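Local coordinates for protein ATP phosphoribosyltransferase regulatory subunit (Bacillus halodurans, PDB 3OD1) that is probably required for the first step of histidine biosynthesis and may allow histidine to regulate ATP phosphoribosyltransferase activity by feedback, at residues Asp44-Pro49 with Ala87-Leu92; Arg100-Arg105 with Phe307-Gln312. One frame throughout, in Å; residues are numbered along the deposited sequence.

Overall arrangement
Interaction 1 is a core contact, all seven of its touching residues being buried, whereas interaction 2 lies at the surface; their centres are about 12 Å apart on the same side of the chain's centre. The two share fold elements: strands 44-45 and 104-113 are neighbours in the nine-stranded mixed sheet, with a probable hydrogen bond from Asp44 N to Arg105 O (3.0 Å), and Phe307 packs on Ala90 and Arg91 of helix 86-94. Their chemistry differs with depth. Residues 44-49 and 87-92 meet without any hydrogen bond between them, whereas residues 100-105 and 307-312 are joined by hydrogen bonds, a water bridge and a cation-pi stack. Both contacts also reach the second subunit.

Interaction 1 of 2, residues Asp44-Pro49 with Ala87-Leu92; sequences DMIETP and APIARL
Arg91 NH2 lies 3.5 Å from Pro49 CD and 4.1 Å from Thr48 CB, while its charge is met by a salt bridge to Glu52. The Thr48 methine stands at the edge of the guanidinium, near its plane; Pro49 approaches obliquely. Asp18 of the second subunit forms a further salt bridge with NH1, and anchoring of two nitrogens to separate carboxylates is likely to fix the rotation of the group. The chain bends at chi3 (51°), turning the guanidinium toward Thr48 and Pro49, with Pro88 O 4.0 Å above its plane toward the rim.

Residues 44-49 begin on strand 44-45, which follows helix 21-40 and runs parallel to strand 104-113 at the sheet border. This helix-strand order, together with the contacts to the second subunit and a proline shortly after the strand, is consistent with motif 1 of class II aminoacyl-tRNA synthetases, a dimer-interface element. The extended chain that follows the strand alternates against helix 86-94: Ile46 and Thr48 point at it, whereas Glu47 points away and forms a salt bridge with Lys27 of the second subunit.

Ile46 CG1 sits between its own backbone N and carbonyl carbon (chi1 46°), a torsion that carries CD1 to within 3.6 Å of Ile89 CG1 and 3.8 Å of Ile89 CD1. Leu92 reaches toward Ile46 tip to tip, its CD1 4.1 Å from Ile46 CG1. Thr48 crosses Pro88 at about a right angle, OG1 resting 3.6 Å from Pro88 CB, and its methyl CG2 lies between Pro88 CB and Leu92 CD1.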
# COMPACT_ATOMS: atom_id res chain seq x y z
N ASP B 44 10.81 5.53 -11.71
CA ASP B 44 9.67 4.62 -11.92
C ASP B 44 9.35 3.91 -10.62
O ASP B 44 10.21 3.25 -10.03
CB ASP B 44 9.99 3.54 -12.96
CG ASP B 44 10.15 4.09 -14.37
OD1 ASP B 44 9.39 4.98 -14.79
OD2 ASP B 44 11.03 3.58 -15.07
N MSE B 45 8.10 4.02 -10.18
CA MSE B 45 7.61 3.26 -9.02
C MSE B 45 7.64 1.76 -9.28
O MSE B 45 7.29 1.30 -10.36
CB MSE B 45 6.19 3.71 -8.69
CG MSE B 45 6.13 5.17 -8.32
SE MSE B 45 6.49 5.35 -6.42
CE MSE B 45 4.85 4.41 -5.89
N ILE B 46 8.04 1.00 -8.27
CA ILE B 46 7.91 -0.45 -8.31
C ILE B 46 7.28 -0.93 -7.01
O ILE B 46 7.04 -0.13 -6.09
CB ILE B 46 9.26 -1.18 -8.56
CG1 ILE B 46 10.37 -0.60 -7.66
CG2 ILE B 46 9.64 -1.08 -10.03
CD1 ILE B 46 10.28 -1.06 -6.19
N GLU B 47 6.97 -2.23 -6.95
CA GLU B 47 6.66 -2.86 -5.67
C GLU B 47 7.40 -4.18 -5.52
O GLU B 47 7.74 -4.83 -6.52
CB GLU B 47 5.15 -3.04 -5.47
CG GLU B 47 4.41 -1.71 -5.42
CD GLU B 47 2.89 -1.83 -5.29
OE1 GLU B 47 2.32 -2.86 -5.70
OE2 GLU B 47 2.26 -0.87 -4.77
N THR B 48 7.68 -4.56 -4.28
CA THR B 48 8.33 -5.83 -3.98
C THR B 48 7.46 -6.52 -2.94
O THR B 48 6.51 -5.90 -2.42
CB THR B 48 9.74 -5.62 -3.41
OG1 THR B 48 9.64 -4.80 -2.24
CG2 THR B 48 10.65 -4.94 -4.44
N PRO B 49 7.75 -7.79 -2.62
CA PRO B 49 6.84 -8.54 -1.73
C PRO B 49 6.95 -8.11 -0.28
O PRO B 49 7.94 -7.51 0.14
CB PRO B 49 7.34 -9.99 -1.85
CG PRO B 49 8.16 -10.01 -3.12
CD PRO B 49 8.81 -8.66 -3.17
N ALA B 87 17.24 -2.86 -0.09
CA ALA B 87 17.73 -4.21 -0.35
C ALA B 87 16.80 -5.00 -1.30
O ALA B 87 17.27 -5.69 -2.22
CB ALA B 87 18.01 -4.96 0.96
N PRO B 88 15.47 -4.89 -1.10
CA PRO B 88 14.60 -5.51 -2.09
C PRO B 88 14.80 -4.92 -3.48
O PRO B 88 14.78 -5.66 -4.46
CB PRO B 88 13.18 -5.24 -1.55
CG PRO B 88 13.40 -5.21 -0.04
CD PRO B 88 14.74 -4.52 0.13
N ILE B 89 15.01 -3.61 -3.58
CA ILE B 89 15.23 -3.03 -4.90
C ILE B 89 16.56 -3.52 -5.50
O ILE B 89 16.65 -3.77 -6.70
CB ILE B 89 15.12 -1.49 -4.88
CG1 ILE B 89 13.64 -1.09 -4.79
CG2 ILE B 89 15.77 -0.89 -6.13
CD1 ILE B 89 13.42 0.38 -4.55
N ALA B 90 17.57 -3.70 -4.66
CA ALA B 90 18.84 -4.24 -5.15
C ALA B 90 18.63 -5.64 -5.72
O ALA B 90 19.17 -5.97 -6.79
CB ALA B 90 19.88 -4.26 -4.03
N ARG B 91 17.86 -6.47 -5.02
CA ARG B 91 17.53 -7.80 -5.52
C ARG B 91 16.83 -7.72 -6.87
O ARG B 91 17.15 -8.46 -7.80
CB ARG B 91 16.65 -8.59 -4.53
CG ARG B 91 16.27 -10.01 -5.04
CD ARG B 91 15.34 -10.78 -4.09
NE ARG B 91 14.17 -10.00 -3.69
CZ ARG B 91 13.25 -9.52 -4.53
NH1 ARG B 91 13.35 -9.74 -5.84
NH2 ARG B 91 12.24 -8.79 -4.06
N LEU B 92 15.87 -6.81 -6.97
CA LEU B 92 15.06 -6.66 -8.17
C LEU B 92 15.98 -6.29 -9.33
O LEU B 92 15.91 -6.88 -10.41
CB LEU B 92 14.03 -5.56 -7.93
CG LEU B 92 12.69 -5.57 -8.67
CD1 LEU B 92 11.90 -4.34 -8.27
CD2 LEU B 92 12.92 -5.59 -10.16

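Interaction 2 of 2, residues Arg100-Arg105 with Phe307-Gln312; sequences RAYPLR and FHRPAQ
The loop between helix 303-306 and strand 313-319 meets the lead-in to strand 104-113 through Arg309 and Tyr102, stacked flat with their planes 16° apart. Arg309 CZ lies over one ring face, 3.9 Å from the Tyr102 ring centroid, which meets the geometry of a cation-pi pair. The two side chains slide past each other in opposite directions, so that each polar end meets a carbonyl of the opposite segment. Tyr102 OH donates to Arg309 O (3.1 Å); Arg309 NH2 donates to Arg100 O at 2.7 Å, nearly straight (167°), with the oxygen in the guanidinium plane.

A Schellman motif with His308 as its C-prime residue ends helix 303-306 just before Arg309. Strands 104-113 and 125-134, an antiparallel pair, probably correspond to motif 2 of class II synthetases, and strand 313-319 with helix 320-327 to motif 3; on that reading the contact joins the stretches leading into both.

CG of Arg309 is anti to the backbone N (chi1 -164°), and the chain runs on extended, laying the guanidinium along the ring. One water accepts from Tyr102 N (3.0 Å) and Arg309 NH2 (3.1 Å), and NH1 donates to Val93 O of helix 86-94. Replacing Tyr102 by an alanine would probably leave Arg309 O without its hydroxyl donor and the guanidinium without its aromatic platform. Ala311 CB comes up obliquely to the same ring, 3.3 Å from Tyr102 CE1, a close contact.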
# COMPACT_ATOMS: atom_id res chain seq x y z
N ARG B 100 18.12 -4.35 -17.85
CA ARG B 100 17.96 -2.91 -17.98
C ARG B 100 19.28 -2.25 -17.59
O ARG B 100 19.75 -2.41 -16.46
CB ARG B 100 16.80 -2.41 -17.12
CG ARG B 100 15.54 -3.25 -17.26
CD ARG B 100 14.27 -2.42 -17.10
NE ARG B 100 13.08 -3.26 -17.11
CZ ARG B 100 11.83 -2.81 -16.97
NH1 ARG B 100 11.61 -1.51 -16.82
NH2 ARG B 100 10.81 -3.66 -16.98
N ALA B 101 19.87 -1.52 -18.53
CA ALA B 101 21.19 -0.92 -18.34
C ALA B 101 21.17 0.22 -17.33
O ALA B 101 20.18 0.96 -17.22
CB ALA B 101 21.76 -0.43 -19.68
N TYR B 102 22.27 0.36 -16.59
CA TYR B 102 22.42 1.46 -15.64
C TYR B 102 22.54 2.77 -16.42
O TYR B 102 22.95 2.75 -17.58
CB TYR B 102 23.65 1.26 -14.76
CG TYR B 102 23.52 0.16 -13.72
CD1 TYR B 102 24.62 -0.61 -13.35
CD2 TYR B 102 22.29 -0.12 -13.11
CE1 TYR B 102 24.52 -1.62 -12.40
CE2 TYR B 102 22.18 -1.14 -12.15
CZ TYR B 102 23.30 -1.89 -11.80
OH TYR B 102 23.22 -2.89 -10.86
N PRO B 103 22.17 3.90 -15.80
CA PRO B 103 21.64 3.98 -14.43
C PRO B 103 20.13 3.73 -14.36
O PRO B 103 19.39 4.04 -15.29
CB PRO B 103 21.93 5.43 -14.02
CG PRO B 103 22.68 6.05 -15.16
CD PRO B 103 22.35 5.24 -16.37
N LEU B 104 19.69 3.19 -13.23
CA LEU B 104 18.28 2.98 -12.98
C LEU B 104 17.78 3.93 -11.90
O LEU B 104 18.46 4.19 -10.90
CB LEU B 104 18.04 1.54 -12.54
CG LEU B 104 18.16 0.52 -13.67
CD1 LEU B 104 18.40 -0.87 -13.11
CD2 LEU B 104 16.89 0.58 -14.52
N ARG B 105 16.59 4.46 -12.14
CA ARG B 105 15.94 5.39 -11.22
C ARG B 105 14.60 4.78 -10.83
O ARG B 105 13.65 4.74 -11.63
CB ARG B 105 15.76 6.75 -11.87
CG ARG B 105 17.06 7.56 -11.97
CD ARG B 105 16.89 8.80 -12.80
NE ARG B 105 18.06 9.65 -12.66
CZ ARG B 105 19.18 9.51 -13.37
NH1 ARG B 105 19.28 8.54 -14.28
NH2 ARG B 105 20.20 10.33 -13.17
N PHE B 307 24.51 -8.72 -4.50
CA PHE B 307 23.53 -9.38 -5.38
C PHE B 307 24.14 -9.72 -6.74
O PHE B 307 23.42 -10.11 -7.66
CB PHE B 307 22.29 -8.51 -5.57
CG PHE B 307 21.47 -8.40 -4.34
CD1 PHE B 307 20.49 -9.34 -4.06
CD2 PHE B 307 21.70 -7.39 -3.42
CE1 PHE B 307 19.73 -9.25 -2.91
CE2 PHE B 307 20.97 -7.30 -2.26
CZ PHE B 307 19.98 -8.24 -2.00
N HIS B 308 25.45 -9.53 -6.84
CA HIS B 308 26.24 -9.91 -8.01
C HIS B 308 26.02 -9.04 -9.24
O HIS B 308 26.26 -9.46 -10.37
CB HIS B 308 26.04 -11.40 -8.34
CG HIS B 308 26.17 -12.29 -7.15
ND1 HIS B 308 25.12 -13.03 -6.65
CD2 HIS B 308 27.23 -12.53 -6.33
CE1 HIS B 308 25.53 -13.70 -5.59
NE2 HIS B 308 26.80 -13.41 -5.37
N ARG B 309 25.58 -7.81 -9.01
CA ARG B 309 25.55 -6.81 -10.07
C ARG B 309 26.15 -5.49 -9.57
O ARG B 309 25.45 -4.48 -9.46
CB ARG B 309 24.14 -6.57 -10.60
CG ARG B 309 24.14 -5.85 -11.95
CD ARG B 309 22.75 -5.50 -12.47
NE ARG B 309 22.86 -4.60 -13.61
CZ ARG B 309 21.83 -4.09 -14.28
NH1 ARG B 309 20.59 -4.38 -13.94
NH2 ARG B 309 22.06 -3.28 -15.31
N PRO B 310 27.47 -5.51 -9.27
CA PRO B 310 28.12 -4.38 -8.60
C PRO B 310 27.74 -3.06 -9.26
O PRO B 310 27.72 -2.97 -10.49
CB PRO B 310 29.61 -4.64 -8.82
CG PRO B 310 29.71 -6.11 -9.02
CD PRO B 310 28.44 -6.53 -9.70
N ALA B 311 27.43 -2.07 -8.43
CA ALA B 311 27.20 -0.71 -8.92
C ALA B 311 27.30 0.25 -7.76
O ALA B 311 27.08 -0.13 -6.62
CB ALA B 311 25.84 -0.60 -9.58
N GLN B 312 27.66 1.49 -8.06
CA GLN B 312 27.52 2.57 -7.11
C GLN B 312 26.03 2.86 -7.00
O GLN B 312 25.27 2.57 -7.92
CB GLN B 312 28.30 3.82 -7.58
CG GLN B 312 29.73 3.51 -8.00
CD GLN B 312 30.46 4.73 -8.54
OE1 GLN B 312 30.89 5.60 -7.78
NE2 GLN B 312 30.59 4.81 -9.87
O HOH W 1 24.11 -1.90 -17.18